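Local coordinates for protein probable ss-1,3-N-acetylglucosaminyltransferase (Staphylococcus aureus, PDB 6H4F) that is a probable glycosyltransferase of family 2, pairing a GT-A-type domain with a mostly helical TarS-like linker domain, at residues Phe108-Asp113 against Ser173-Phe178; Ile136-Val141 against Asp218-Ile223; Asn263-His268 against Ser315-Thr320. All coordinates share one frame; numbering follows the deposited sequence.

Contact 1: Phe108-Asp113 against Ser173-Phe178; sequences FLDSDD and SVLKMF. With FQ8 ([(2~{R},3~{S},4~{S})-2,3,4,5-tetrakis(oxidanyl)pentyl] [(2~{R},3~{R},4~{S})-2,3,4-tris(oxidanyl)-5-[oxidanyl-[(2~{R},3~{S},4~{S})-2,3,4-tris(oxidanyl)-5-phosphonooxy-pentoxy]phosphoryl]oxy-pentyl] hydrogen phosphate), chain M.
Phe108 leans across onto Val174 and Phe178, and its side chain meets them in order from base to ring. Phe108 CB starts 3.3 Å from Val174 O. Phe108 CG, set beside the backbone N by chi1 -61°, turns the ring toward the valine, which it crosses at a slant. Next comes CD2 of Phe108, 3.8 Å from Val174 CB; Val174 O sits at the ring edge, near its plane. Phe108 CE2 completes the path, 3.9 Å from Phe178 CD1. The two phenyl planes are inclined at 68°, their centroids 5.9 Å apart.

Phe108 ends strand 105-108, which runs antiparallel to strand 177-179 in the mixed sheet of this GT-A-type domain. The type I turn from Asp110 to Asp113 that follows carries an Asp-Ser-Asp sequence, consistent with the DXD motif of GT-A glycosyltransferases. In the conformer given here, Asp110 OD1 forms a salt bridge with Arg94.

Opposite the strand end, Leu175 CA directs its hydrogen at Phe108 O, 3.5 Å away. Leu175 CD2 reaches the same oxygen and the Asp110 carboxylate, the leucine crossing Asp110 at about a right angle. Leu175 is the centre of an inverse gamma turn, and its N also donates to Ser173 OG at 3.1 Å, an ST turn. Lys176 NZ, above the carbonyl plane of Ser173, bonds to Ser173 O and Ala171 O. Ser173 N comes within 3.5 Å of FQ8 OAY.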
loop_
_atom_site.group_PDB
_atom_site.type_symbol
_atom_site.label_atom_id
_atom_site.label_comp_id
_atom_site.label_asym_id
_atom_site.label_seq_id
_atom_site.Cartn_x
_atom_site.Cartn_y
_atom_site.Cartn_z
ATOM N N PHE A 108 -29.240 14.618 -30.315
ATOM C CA PHE A 108 -29.227 13.173 -30.346
ATOM C C PHE A 108 -30.097 12.643 -29.213
ATOM O O PHE A 108 -30.029 13.122 -28.080
ATOM C CB PHE A 108 -27.811 12.628 -30.231
ATOM C CG PHE A 108 -26.910 13.064 -31.349
ATOM C CD1 PHE A 108 -26.920 12.399 -32.559
ATOM C CD2 PHE A 108 -26.060 14.142 -31.191
ATOM C CE1 PHE A 108 -26.089 12.796 -33.597
ATOM C CE2 PHE A 108 -25.210 14.522 -32.221
ATOM C CZ PHE A 108 -25.229 13.856 -33.425
ATOM N N LEU A 109 -30.916 11.647 -29.551
ATOM C CA LEU A 109 -31.865 11.064 -28.631
ATOM C C LEU A 109 -31.690 9.550 -28.702
ATOM O O LEU A 109 -31.623 8.991 -29.801
ATOM C CB LEU A 109 -33.263 11.520 -29.051
ATOM C CG LEU A 109 -34.436 10.827 -28.376
ATOM C CD1 LEU A 109 -34.472 11.141 -26.887
ATOM C CD2 LEU A 109 -35.751 11.225 -29.040
ATOM N N ASP A 110 -31.547 8.901 -27.543
ATOM C CA ASP A 110 -31.528 7.451 -27.476
ATOM C C ASP A 110 -32.978 6.956 -27.523
ATOM O O ASP A 110 -33.860 7.591 -26.929
ATOM C CB ASP A 110 -30.750 6.950 -26.264
ATOM C CG ASP A 110 -29.253 7.202 -26.392
ATOM O OD1 ASP A 110 -28.821 7.562 -27.513
ATOM O OD2 ASP A 110 -28.524 7.054 -25.375
ATOM N N SER A 111 -33.194 5.821 -28.193
ATOM C CA SER A 111 -34.520 5.346 -28.541
ATOM C C SER A 111 -35.340 4.893 -27.330
ATOM O O SER A 111 -36.539 4.740 -27.455
ATOM C CB SER A 111 -34.475 4.256 -29.598
ATOM O OG SER A 111 -33.447 3.326 -29.296
ATOM N N ASP A 112 -34.741 4.751 -26.149
ATOM C CA ASP A 112 -35.564 4.416 -24.973
ATOM C C ASP A 112 -35.990 5.657 -24.167
ATOM O O ASP A 112 -36.842 5.541 -23.302
ATOM C CB ASP A 112 -34.817 3.404 -24.101
ATOM C CG ASP A 112 -34.625 2.052 -24.793
ATOM O OD1 ASP A 112 -35.546 1.650 -25.558
ATOM O OD2 ASP A 112 -33.567 1.417 -24.590
ATOM N N ASP A 113 -35.421 6.832 -24.459
ATOM C CA ASP A 113 -35.504 8.013 -23.581
ATOM C C ASP A 113 -36.709 8.883 -23.969
ATOM O O ASP A 113 -37.418 8.586 -24.942
ATOM C CB ASP A 113 -34.164 8.756 -23.614
ATOM C CG ASP A 113 -33.016 7.897 -23.068
ATOM O OD1 ASP A 113 -33.314 6.850 -22.385
ATOM O OD2 ASP A 113 -31.838 8.254 -23.326
ATOM N N SER A 173 -22.022 12.843 -22.623
ATOM C CA SER A 173 -22.983 12.207 -23.565
ATOM C C SER A 173 -23.251 13.171 -24.729
ATOM O O SER A 173 -23.002 14.386 -24.615
ATOM C CB SER A 173 -24.275 11.826 -22.885
ATOM O OG SER A 173 -25.175 12.941 -22.831
ATOM N N VAL A 174 -23.792 12.652 -25.831
ATOM C CA VAL A 174 -24.217 13.512 -26.944
ATOM C C VAL A 174 -25.714 13.834 -26.846
ATOM O O VAL A 174 -26.293 14.325 -27.806
ATOM C CB VAL A 174 -23.856 12.916 -28.308
ATOM C CG1 VAL A 174 -22.359 12.845 -28.490
ATOM C CG2 VAL A 174 -24.482 11.563 -28.533
ATOM N N LEU A 175 -26.317 13.625 -25.675
ATOM C CA LEU A 175 -27.751 13.892 -25.470
ATOM C C LEU A 175 -27.932 15.384 -25.165
ATOM O O LEU A 175 -28.307 15.798 -24.055
ATOM C CB LEU A 175 -28.268 12.966 -24.362
ATOM C CG LEU A 175 -27.888 11.498 -24.545
ATOM C CD1 LEU A 175 -28.345 10.641 -23.361
ATOM C CD2 LEU A 175 -28.437 10.947 -25.865
ATOM N N LYS A 176 -27.643 16.186 -26.190
ATOM C CA LYS A 176 -27.471 17.628 -26.075
ATOM C C LYS A 176 -27.792 18.258 -27.433
ATOM O O LYS A 176 -27.886 17.545 -28.442
ATOM C CB LYS A 176 -26.019 17.983 -25.729
ATOM C CG LYS A 176 -25.474 17.388 -24.441
ATOM C CD LYS A 176 -23.971 17.651 -24.255
ATOM C CE LYS A 176 -23.499 17.312 -22.853
ATOM N NZ LYS A 176 -23.801 15.912 -22.472
ATOM N N MET A 177 -27.866 19.587 -27.463
ATOM C CA MET A 177 -28.128 20.332 -28.684
ATOM C C MET A 177 -26.818 20.932 -29.199
ATOM O O MET A 177 -26.222 21.767 -28.544
ATOM C CB MET A 177 -29.161 21.440 -28.436
ATOM C CG MET A 177 -29.724 22.026 -29.712
ATOM S SD MET A 177 -31.092 23.186 -29.426
ATOM C CE MET A 177 -32.416 22.022 -29.084
ATOM N N PHE A 178 -26.387 20.486 -30.379
ATOM C CA PHE A 178 -25.131 20.862 -31.007
ATOM C C PHE A 178 -25.388 21.693 -32.265
ATOM O O PHE A 178 -26.215 21.320 -33.088
ATOM C CB PHE A 178 -24.352 19.637 -31.473
ATOM C CG PHE A 178 -23.874 18.693 -30.406
ATOM C CD1 PHE A 178 -24.676 17.675 -29.935
ATOM C CD2 PHE A 178 -22.583 18.805 -29.902
ATOM C CE1 PHE A 178 -24.209 16.788 -28.976
ATOM C CE2 PHE A 178 -22.131 17.920 -28.930
ATOM C CZ PHE A 178 -22.942 16.912 -28.478
HETATM O OAN FQ8 M . -13.056 18.209 -8.184
HETATM P PBL FQ8 M . -13.261 16.803 -8.934
HETATM O OAO FQ8 M . -12.062 15.882 -8.406
HETATM O OAA FQ8 M . -13.227 16.961 -10.400
HETATM O OAX FQ8 M . -14.610 16.171 -8.352
HETATM C CAS FQ8 M . -15.553 15.501 -9.186
HETATM C CBE FQ8 M . -16.894 15.428 -8.451
HETATM O OAG FQ8 M . -16.716 14.815 -7.175
HETATM C CBJ FQ8 M . -17.918 14.638 -9.274
HETATM O OAL FQ8 M . -17.302 13.554 -9.970
HETATM C CBF FQ8 M . -18.542 15.588 -10.285
HETATM O OAH FQ8 M . -19.310 16.553 -9.570
HETATM C CAU FQ8 M . -19.430 14.808 -11.261
HETATM O OAZ FQ8 M . -20.332 13.963 -10.546
HETATM P PBN FQ8 M . -21.832 13.736 -11.093
HETATM O OAQ FQ8 M . -22.349 15.192 -11.519
HETATM O OAC FQ8 M . -22.702 13.128 -10.065
HETATM O OBB FQ8 M . -21.726 12.880 -12.442
HETATM C CAW FQ8 M . -21.143 11.576 -12.417
HETATM C CBH FQ8 M . -20.769 11.117 -13.830
HETATM O OAJ FQ8 M . -20.399 12.240 -14.631
HETATM C CBK FQ8 M . -21.954 10.388 -14.470
HETATM O OAM FQ8 M . -22.565 9.538 -13.500
HETATM C CBG FQ8 M . -21.473 9.540 -15.651
HETATM O OAI FQ8 M . -20.466 8.635 -15.209
HETATM C CAV FQ8 M . -20.897 10.448 -16.735
HETATM O OBA FQ8 M . -21.208 9.920 -18.023
HETATM P PBM FQ8 M . -21.396 10.925 -19.262
HETATM O OAP FQ8 M . -20.090 11.863 -19.239
HETATM O OAB FQ8 M . -22.647 11.706 -19.138
HETATM O OAY FQ8 M . -21.310 10.057 -20.607
HETATM C CAT FQ8 M . -20.581 8.829 -20.647
HETATM C CBD FQ8 M . -21.443 7.735 -21.289
HETATM O OAF FQ8 M . -22.253 8.294 -22.328
HETATM C CBI FQ8 M . -20.540 6.644 -21.878
HETATM O OAK FQ8 M . -19.381 7.235 -22.468
HETATM C CBC FQ8 M . -20.113 5.658 -20.785
HETATM O OAE FQ8 M . -20.135 6.297 -19.506
HETATM C CAR FQ8 M . -21.073 4.466 -20.779
HETATM O OAD FQ8 M . -20.372 3.290 -20.370
#

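Contact 2: Ile136-Val141 against Asp218-Ile223; sequences IGKYGV and DYEYYI
Tyr222 swings its ring away from its own backbone N (chi1 -174°), while Tyr139 keeps its ring beside the N (chi1 -59°). With both residues bridged in parallel register, the two phenols meet on the same face of the sheet, the edge of Tyr139 toward the face of Tyr222 in an offset edge-to-face pair with planes at 82°. At the closest point Tyr139 CD1 lies 3.8 Å from Tyr222 CB. Gly137 O sits over the centre of one face of the Tyr139 ring. The hydroxyls are held elsewhere: Tyr139 OH by Leu175 O and Lys176 NZ, Tyr222 OH by Asp113 OD2 and Asp110 N.

In the backbone, strands 134-142 and 222-225 run parallel in the sheet of the GT-A-type domain, and Gly140 N donates to Tyr222 O at 2.8 Å. Just before this pairing, Lys138 O receives two weak bonds, from Tyr221 N at 2.9 Å and from Tyr222 N at 3.4 Å, where the inverse gamma turn centred on Glu220 leads into the strand.

On the other face, Ile223 CD1 comes 3.7 Å from Gly140 CA, and the Glu220 carboxylate also packs against this glycine. A water donates to Glu220 OE1 at 2.8 Å and accepts from Val141 N at 3.0 Å.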
loop_
_atom_site.group_PDB
_atom_site.type_symbol
_atom_site.label_atom_id
_atom_site.label_comp_id
_atom_site.label_asym_id
_atom_site.label_seq_id
_atom_site.Cartn_x
_atom_site.Cartn_y
_atom_site.Cartn_z
ATOM N N ILE A 136 -26.953 22.341 -23.112
ATOM C CA ILE A 136 -27.115 21.151 -22.308
ATOM C C ILE A 136 -28.327 21.362 -21.409
ATOM O O ILE A 136 -28.302 22.249 -20.551
ATOM C CB ILE A 136 -25.847 20.884 -21.472
ATOM C CG1 ILE A 136 -24.590 20.904 -22.347
ATOM C CG2 ILE A 136 -25.986 19.594 -20.686
ATOM C CD1 ILE A 136 -23.284 20.844 -21.572
ATOM N N GLY A 137 -29.362 20.543 -21.594
ATOM C CA GLY A 137 -30.531 20.571 -20.714
ATOM C C GLY A 137 -30.389 19.576 -19.583
ATOM O O GLY A 137 -29.852 18.492 -19.781
ATOM N N LYS A 138 -30.918 19.934 -18.412
ATOM C CA LYS A 138 -30.868 19.087 -17.215
ATOM C C LYS A 138 -31.456 17.707 -17.534
ATOM O O LYS A 138 -32.534 17.601 -18.138
ATOM C CB LYS A 138 -31.645 19.727 -16.066
ATOM C CG LYS A 138 -31.495 19.014 -14.721
ATOM C CD LYS A 138 -31.904 19.760 -13.493
ATOM C CE LYS A 138 -33.351 20.211 -13.492
ATOM N NZ LYS A 138 -33.590 21.217 -12.435
ATOM N N TYR A 139 -30.742 16.663 -17.104
ATOM C CA TYR A 139 -31.163 15.276 -17.258
ATOM C C TYR A 139 -31.962 14.828 -16.036
ATOM O O TYR A 139 -31.633 15.138 -14.913
ATOM C CB TYR A 139 -29.959 14.346 -17.427
ATOM C CG TYR A 139 -29.078 14.671 -18.609
ATOM C CD1 TYR A 139 -29.550 14.507 -19.896
ATOM C CD2 TYR A 139 -27.796 15.175 -18.449
ATOM C CE1 TYR A 139 -28.770 14.821 -20.995
ATOM C CE2 TYR A 139 -27.005 15.492 -19.543
ATOM C CZ TYR A 139 -27.495 15.328 -20.822
ATOM O OH TYR A 139 -26.741 15.637 -21.911
ATOM N N GLY A 140 -33.056 14.117 -16.295
ATOM C CA GLY A 140 -33.718 13.313 -15.300
ATOM C C GLY A 140 -33.573 11.848 -15.634
ATOM O O GLY A 140 -33.083 11.496 -16.709
ATOM N N VAL A 141 -33.993 10.997 -14.705
ATOM C CA VAL A 141 -33.789 9.568 -14.837
ATOM C C VAL A 141 -35.002 8.847 -14.242
ATOM O O VAL A 141 -35.591 9.297 -13.273
ATOM C CB VAL A 141 -32.457 9.138 -14.195
ATOM C CG1 VAL A 141 -32.422 9.421 -12.705
ATOM C CG2 VAL A 141 -32.145 7.693 -14.501
ATOM N N ASP A 218 -34.283 24.639 -16.015
ATOM C CA ASP A 218 -35.659 24.961 -15.549
ATOM C C ASP A 218 -36.503 23.685 -15.380
ATOM O O ASP A 218 -37.335 23.607 -14.492
ATOM C CB ASP A 218 -36.356 25.913 -16.520
ATOM C CG ASP A 218 -35.701 27.282 -16.660
ATOM O OD1 ASP A 218 -34.668 27.546 -16.030
ATOM O OD2 ASP A 218 -36.169 28.021 -17.537
ATOM N N TYR A 219 -36.291 22.696 -16.248
ATOM C CA TYR A 219 -36.992 21.415 -16.210
ATOM C C TYR A 219 -35.982 20.279 -16.381
ATOM O O TYR A 219 -34.863 20.506 -16.809
ATOM C CB TYR A 219 -38.062 21.341 -17.308
ATOM C CG TYR A 219 -39.106 22.416 -17.223
ATOM C CD1 TYR A 219 -38.908 23.668 -17.782
ATOM C CD2 TYR A 219 -40.284 22.199 -16.532
ATOM C CE1 TYR A 219 -39.853 24.669 -17.672
ATOM C CE2 TYR A 219 -41.283 23.164 -16.477
ATOM C CZ TYR A 219 -41.045 24.422 -17.000
ATOM O OH TYR A 219 -42.015 25.382 -16.901
ATOM N N GLU A 220 -36.422 19.058 -16.067
ATOM C CA GLU A 220 -35.779 17.853 -16.537
ATOM C C GLU A 220 -36.132 17.673 -18.011
ATOM O O GLU A 220 -37.127 17.041 -18.346
ATOM C CB GLU A 220 -36.204 16.662 -15.687
ATOM C CG GLU A 220 -35.747 16.784 -14.236
ATOM C CD GLU A 220 -36.044 15.575 -13.364
ATOM O OE1 GLU A 220 -35.246 15.326 -12.461
ATOM O OE2 GLU A 220 -37.041 14.857 -13.626
ATOM N N TYR A 221 -35.305 18.258 -18.885
ATOM C CA TYR A 221 -35.619 18.372 -20.294
ATOM C C TYR A 221 -35.428 17.041 -21.025
ATOM O O TYR A 221 -36.079 16.797 -22.041
ATOM C CB TYR A 221 -34.739 19.433 -20.950
ATOM C CG TYR A 221 -35.117 20.847 -20.610
ATOM C CD1 TYR A 221 -36.286 21.392 -21.105
ATOM C CD2 TYR A 221 -34.289 21.649 -19.834
ATOM C CE1 TYR A 221 -36.642 22.696 -20.816
ATOM C CE2 TYR A 221 -34.626 22.963 -19.543
ATOM C CZ TYR A 221 -35.815 23.484 -20.030
ATOM O OH TYR A 221 -36.165 24.776 -19.757
ATOM N N TYR A 222 -34.501 16.207 -20.528
ATOM C CA TYR A 222 -34.183 14.912 -21.139
ATOM C C TYR A 222 -34.216 13.842 -20.050
ATOM O O TYR A 222 -33.509 13.962 -19.049
ATOM C CB TYR A 222 -32.814 14.965 -21.825
ATOM C CG TYR A 222 -32.470 13.721 -22.604
ATOM C CD1 TYR A 222 -32.206 12.513 -21.961
ATOM C CD2 TYR A 222 -32.441 13.734 -23.990
ATOM C CE1 TYR A 222 -31.918 11.364 -22.674
ATOM C CE2 TYR A 222 -32.111 12.601 -24.713
ATOM C CZ TYR A 222 -31.872 11.404 -24.053
ATOM O OH TYR A 222 -31.597 10.279 -24.776
ATOM N N ILE A 223 -35.024 12.798 -20.265
ATOM C CA ILE A 223 -35.208 11.750 -19.268
ATOM C C ILE A 223 -34.576 10.457 -19.779
ATOM O O ILE A 223 -35.037 9.888 -20.745
ATOM C CB ILE A 223 -36.699 11.538 -18.936
ATOM C CG1 ILE A 223 -37.387 12.827 -18.493
ATOM C CG2 ILE A 223 -36.844 10.424 -17.910
ATOM C CD1 ILE A 223 -36.939 13.334 -17.135
HETATM O O HOH W 1 -35.085 12.488 -12.326
#

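Contact 3: Asn263-His268 against Ser315-Thr320; sequences NQEKRH and SDKYVT. With FQ8 ([(2~{R},3~{S},4~{S})-2,3,4,5-tetrakis(oxidanyl)pentyl] [(2~{R},3~{R},4~{S})-2,3,4-tris(oxidanyl)-5-[oxidanyl-[(2~{R},3~{S},4~{S})-2,3,4-tris(oxidanyl)-5-phosphonooxy-pentoxy]phosphoryl]oxy-pentyl] hydrogen phosphate), chain M.
Glu265 and Tyr318 meet at about a right angle, with one carboxylate oxygen at the edge of the phenol ring and near its plane. Tyr318 OH donates to Glu265 OE2 at a modelled 2.4 Å, so short that the exact length is doubtful. The bend at chi2 (64°) brings the glutamate round to this position, its carboxylate turned 61° from the ring plane. Glu265 OE2 also forms a salt bridge with Lys317 NZ, 3.5 Å away. The other oxygen, Glu265 OE1, accepts from a water at 2.6 Å, and the same water accepts from Lys317 NZ at 3.2 Å. That amine has a further partner in Asp314 O, so the ion pair on this exposed side is tied to the backbone and bridged by solvent.

Deeper in, the contact is mostly packing. His268 O faces Ser315 CB at 3.4 Å, and His268 CB lies 3.9 Å from Tyr318 CE2. The polar ends here look elsewhere: His268 ND1 bonds to Tyr256 OH, and Ser315 OG to Pro312 O. Gln264 O sits over one face of the imidazole.

At the start of the helix, Asn263 OD1 accepts from Lys266 N at 3.0 Å in the carbonyl plane, with an angle of 149° at the hydrogen. Beyond the 3-10 turn, Thr320 N bonds to Thr276 OG1 while Thr320 OG1 donates to FQ8 OAO at 2.6 Å. The capped helix start packs on the 3-10 turn, and Thr320, just past that turn, reaches the FQ8 site of the helical TarS-like linker domain together with Arg277 and Arg280 farther along helix 264-281.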
loop_
_atom_site.group_PDB
_atom_site.type_symbol
_atom_site.label_atom_id
_atom_site.label_comp_id
_atom_site.label_asym_id
_atom_site.label_seq_id
_atom_site.Cartn_x
_atom_site.Cartn_y
_atom_site.Cartn_z
ATOM N N ASN A 263 -3.363 27.532 -25.668
ATOM C CA ASN A 263 -2.312 27.701 -24.677
ATOM C C ASN A 263 -1.962 26.331 -24.068
ATOM O O ASN A 263 -2.840 25.588 -23.652
ATOM C CB ASN A 263 -2.716 28.724 -23.614
ATOM C CG ASN A 263 -1.689 28.839 -22.512
ATOM O OD1 ASN A 263 -1.808 28.099 -21.532
ATOM N ND2 ASN A 263 -0.682 29.719 -22.657
ATOM N N GLN A 264 -0.669 26.018 -23.991
ATOM C CA GLN A 264 -0.231 24.700 -23.627
ATOM C C GLN A 264 -0.602 24.411 -22.169
ATOM O O GLN A 264 -0.974 23.285 -21.850
ATOM C CB GLN A 264 1.268 24.500 -23.912
ATOM C CG GLN A 264 1.651 23.028 -24.059
ATOM C CD GLN A 264 1.044 22.333 -25.266
ATOM O OE1 GLN A 264 0.443 22.935 -26.148
ATOM N NE2 GLN A 264 1.239 21.034 -25.352
ATOM N N GLU A 265 -0.505 25.406 -21.287
ATOM C CA GLU A 265 -0.837 25.206 -19.880
ATOM C C GLU A 265 -2.345 24.933 -19.733
ATOM O O GLU A 265 -2.749 24.147 -18.883
ATOM C CB GLU A 265 -0.427 26.393 -19.010
ATOM C CG GLU A 265 -0.314 26.055 -17.534
ATOM C CD GLU A 265 0.777 25.043 -17.183
ATOM O OE1 GLU A 265 1.771 24.937 -17.964
ATOM O OE2 GLU A 265 0.649 24.339 -16.132
ATOM N N LYS A 266 -3.167 25.602 -20.544
ATOM C CA LYS A 266 -4.608 25.379 -20.508
ATOM C C LYS A 266 -4.923 23.931 -20.948
ATOM O O LYS A 266 -5.764 23.263 -20.360
ATOM C CB LYS A 266 -5.329 26.397 -21.391
ATOM C CG LYS A 266 -6.851 26.274 -21.392
ATOM C CD LYS A 266 -7.477 26.507 -20.038
ATOM C CE LYS A 266 -8.956 26.141 -20.026
ATOM N NZ LYS A 266 -9.527 26.425 -18.683
ATOM N N ARG A 267 -4.215 23.461 -21.974
ATOM C CA ARG A 267 -4.344 22.091 -22.447
ATOM C C ARG A 267 -3.988 21.106 -21.327
ATOM O O ARG A 267 -4.693 20.108 -21.130
ATOM C CB ARG A 267 -3.472 21.867 -23.686
ATOM C CG ARG A 267 -3.979 22.570 -24.934
ATOM C CD ARG A 267 -2.938 22.649 -26.033
ATOM N NE ARG A 267 -3.495 23.147 -27.280
ATOM C CZ ARG A 267 -2.805 23.314 -28.399
ATOM N NH1 ARG A 267 -1.486 23.107 -28.391
ATOM N NH2 ARG A 267 -3.437 23.686 -29.510
ATOM N N HIS A 268 -2.908 21.384 -20.586
ATOM C CA HIS A 268 -2.516 20.538 -19.466
ATOM C C HIS A 268 -3.643 20.478 -18.425
ATOM O O HIS A 268 -3.894 19.425 -17.863
ATOM C CB HIS A 268 -1.226 21.022 -18.787
ATOM C CG HIS A 268 -0.018 20.953 -19.650
ATOM N ND1 HIS A 268 0.202 19.912 -20.523
ATOM C CD2 HIS A 268 1.059 21.776 -19.747
ATOM C CE1 HIS A 268 1.354 20.096 -21.134
ATOM N NE2 HIS A 268 1.890 21.233 -20.686
ATOM N N SER A 315 0.449 17.641 -17.020
ATOM C CA SER A 315 -0.989 17.610 -16.729
ATOM C C SER A 315 -1.259 17.046 -15.328
ATOM O O SER A 315 -2.344 17.273 -14.779
ATOM C CB SER A 315 -1.737 16.818 -17.763
ATOM O OG SER A 315 -1.408 15.430 -17.670
ATOM N N ASP A 316 -0.292 16.324 -14.746
ATOM C CA ASP A 316 -0.535 15.519 -13.539
ATOM C C ASP A 316 -0.897 16.414 -12.340
ATOM O O ASP A 316 -1.731 16.034 -11.508
ATOM C CB ASP A 316 0.644 14.591 -13.224
ATOM C CG ASP A 316 0.815 13.441 -14.225
ATOM O OD1 ASP A 316 -0.061 13.300 -15.160
ATOM O OD2 ASP A 316 1.820 12.668 -14.072
ATOM N N LYS A 317 -0.313 17.612 -12.257
ATOM C CA LYS A 317 -0.591 18.495 -11.127
ATOM C C LYS A 317 -2.038 19.008 -11.161
ATOM O O LYS A 317 -2.527 19.541 -10.159
ATOM C CB LYS A 317 0.391 19.673 -11.070
ATOM C CG LYS A 317 0.309 20.665 -12.226
ATOM C CD LYS A 317 1.463 21.669 -12.216
ATOM C CE LYS A 317 1.580 22.461 -13.500
ATOM N NZ LYS A 317 2.306 21.698 -14.534
ATOM N N TYR A 318 -2.725 18.872 -12.297
ATOM C CA TYR A 318 -4.129 19.303 -12.403
ATOM C C TYR A 318 -5.097 18.135 -12.147
ATOM O O TYR A 318 -6.298 18.309 -12.248
ATOM C CB TYR A 318 -4.370 19.939 -13.762
ATOM C CG TYR A 318 -3.563 21.187 -13.999
ATOM C CD1 TYR A 318 -3.834 22.360 -13.321
ATOM C CD2 TYR A 318 -2.525 21.187 -14.913
ATOM C CE1 TYR A 318 -3.068 23.501 -13.515
ATOM C CE2 TYR A 318 -1.778 22.326 -15.158
ATOM C CZ TYR A 318 -2.050 23.486 -14.457
ATOM O OH TYR A 318 -1.297 24.595 -14.716
ATOM N N VAL A 319 -4.565 16.952 -11.829
ATOM C CA VAL A 319 -5.374 15.823 -11.412
ATOM C C VAL A 319 -5.675 15.976 -9.925
ATOM O O VAL A 319 -4.784 16.347 -9.161
ATOM C CB VAL A 319 -4.639 14.503 -11.696
ATOM C CG1 VAL A 319 -5.428 13.302 -11.213
ATOM C CG2 VAL A 319 -4.309 14.365 -13.172
ATOM N N THR A 320 -6.912 15.685 -9.519
ATOM C CA THR A 320 -7.271 15.729 -8.105
ATOM C C THR A 320 -6.335 14.808 -7.317
ATOM O O THR A 320 -6.138 13.666 -7.686
ATOM C CB THR A 320 -8.746 15.380 -7.900
ATOM O OG1 THR A 320 -9.507 16.266 -8.728
ATOM C CG2 THR A 320 -9.188 15.524 -6.468
HETATM O OAN FQ8 M . -13.056 18.209 -8.184
HETATM P PBL FQ8 M . -13.261 16.803 -8.934
HETATM O OAO FQ8 M . -12.062 15.882 -8.406
HETATM O OAA FQ8 M . -13.227 16.961 -10.400
HETATM O OAX FQ8 M . -14.610 16.171 -8.352
HETATM C CAS FQ8 M . -15.553 15.501 -9.186
HETATM C CBE FQ8 M . -16.894 15.428 -8.451
HETATM O OAG FQ8 M . -16.716 14.815 -7.175
HETATM C CBJ FQ8 M . -17.918 14.638 -9.274
HETATM O OAL FQ8 M . -17.302 13.554 -9.970
HETATM C CBF FQ8 M . -18.542 15.588 -10.285
HETATM O OAH FQ8 M . -19.310 16.553 -9.570
HETATM C CAU FQ8 M . -19.430 14.808 -11.261
HETATM O OAZ FQ8 M . -20.332 13.963 -10.546
HETATM P PBN FQ8 M . -21.832 13.736 -11.093
HETATM O OAQ FQ8 M . -22.349 15.192 -11.519
HETATM O OAC FQ8 M . -22.702 13.128 -10.065
HETATM O OBB FQ8 M . -21.726 12.880 -12.442
HETATM C CAW FQ8 M . -21.143 11.576 -12.417
HETATM C CBH FQ8 M . -20.769 11.117 -13.830
HETATM O OAJ FQ8 M . -20.399 12.240 -14.631
HETATM C CBK FQ8 M . -21.954 10.388 -14.470
HETATM O OAM FQ8 M . -22.565 9.538 -13.500
HETATM C CBG FQ8 M . -21.473 9.540 -15.651
HETATM O OAI FQ8 M . -20.466 8.635 -15.209
HETATM C CAV FQ8 M . -20.897 10.448 -16.735
HETATM O OBA FQ8 M . -21.208 9.920 -18.023
HETATM P PBM FQ8 M . -21.396 10.925 -19.262
HETATM O OAP FQ8 M . -20.090 11.863 -19.239
HETATM O OAB FQ8 M . -22.647 11.706 -19.138
HETATM O OAY FQ8 M . -21.310 10.057 -20.607
HETATM C CAT FQ8 M . -20.581 8.829 -20.647
HETATM C CBD FQ8 M . -21.443 7.735 -21.289
HETATM O OAF FQ8 M . -22.253 8.294 -22.328
HETATM C CBI FQ8 M . -20.540 6.644 -21.878
HETATM O OAK FQ8 M . -19.381 7.235 -22.468
HETATM C CBC FQ8 M . -20.113 5.658 -20.785
HETATM O OAE FQ8 M . -20.135 6.297 -19.506
HETATM C CAR FQ8 M . -21.073 4.466 -20.779
HETATM O OAD FQ8 M . -20.372 3.290 -20.370
HETATM O O HOH W 2 3.639 23.555 -16.781
#

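Contacts 1 and 2 are neighbours in the mixed sheet of the GT-A-type domain, their centres 11 Å apart. Their segments alternate along the chain, 108-113, 136-141, 173-178 and then 218-223, so each contact encloses part of the other, and strand 134-142 of contact 2 lies antiparallel beside strand 177-179 of contact 1. Tyr222 and Tyr139 of contact 2 reach directly into contact 1. Contact 3 comes later in sequence, in the linker domain, with its centre about 30 Å from that of contact 1 and 31 Å from that of contact 2, and touches neither. FQ8 spans the gap, touching contact 1 at one end and contact 3 at the other, so its site draws on both domains.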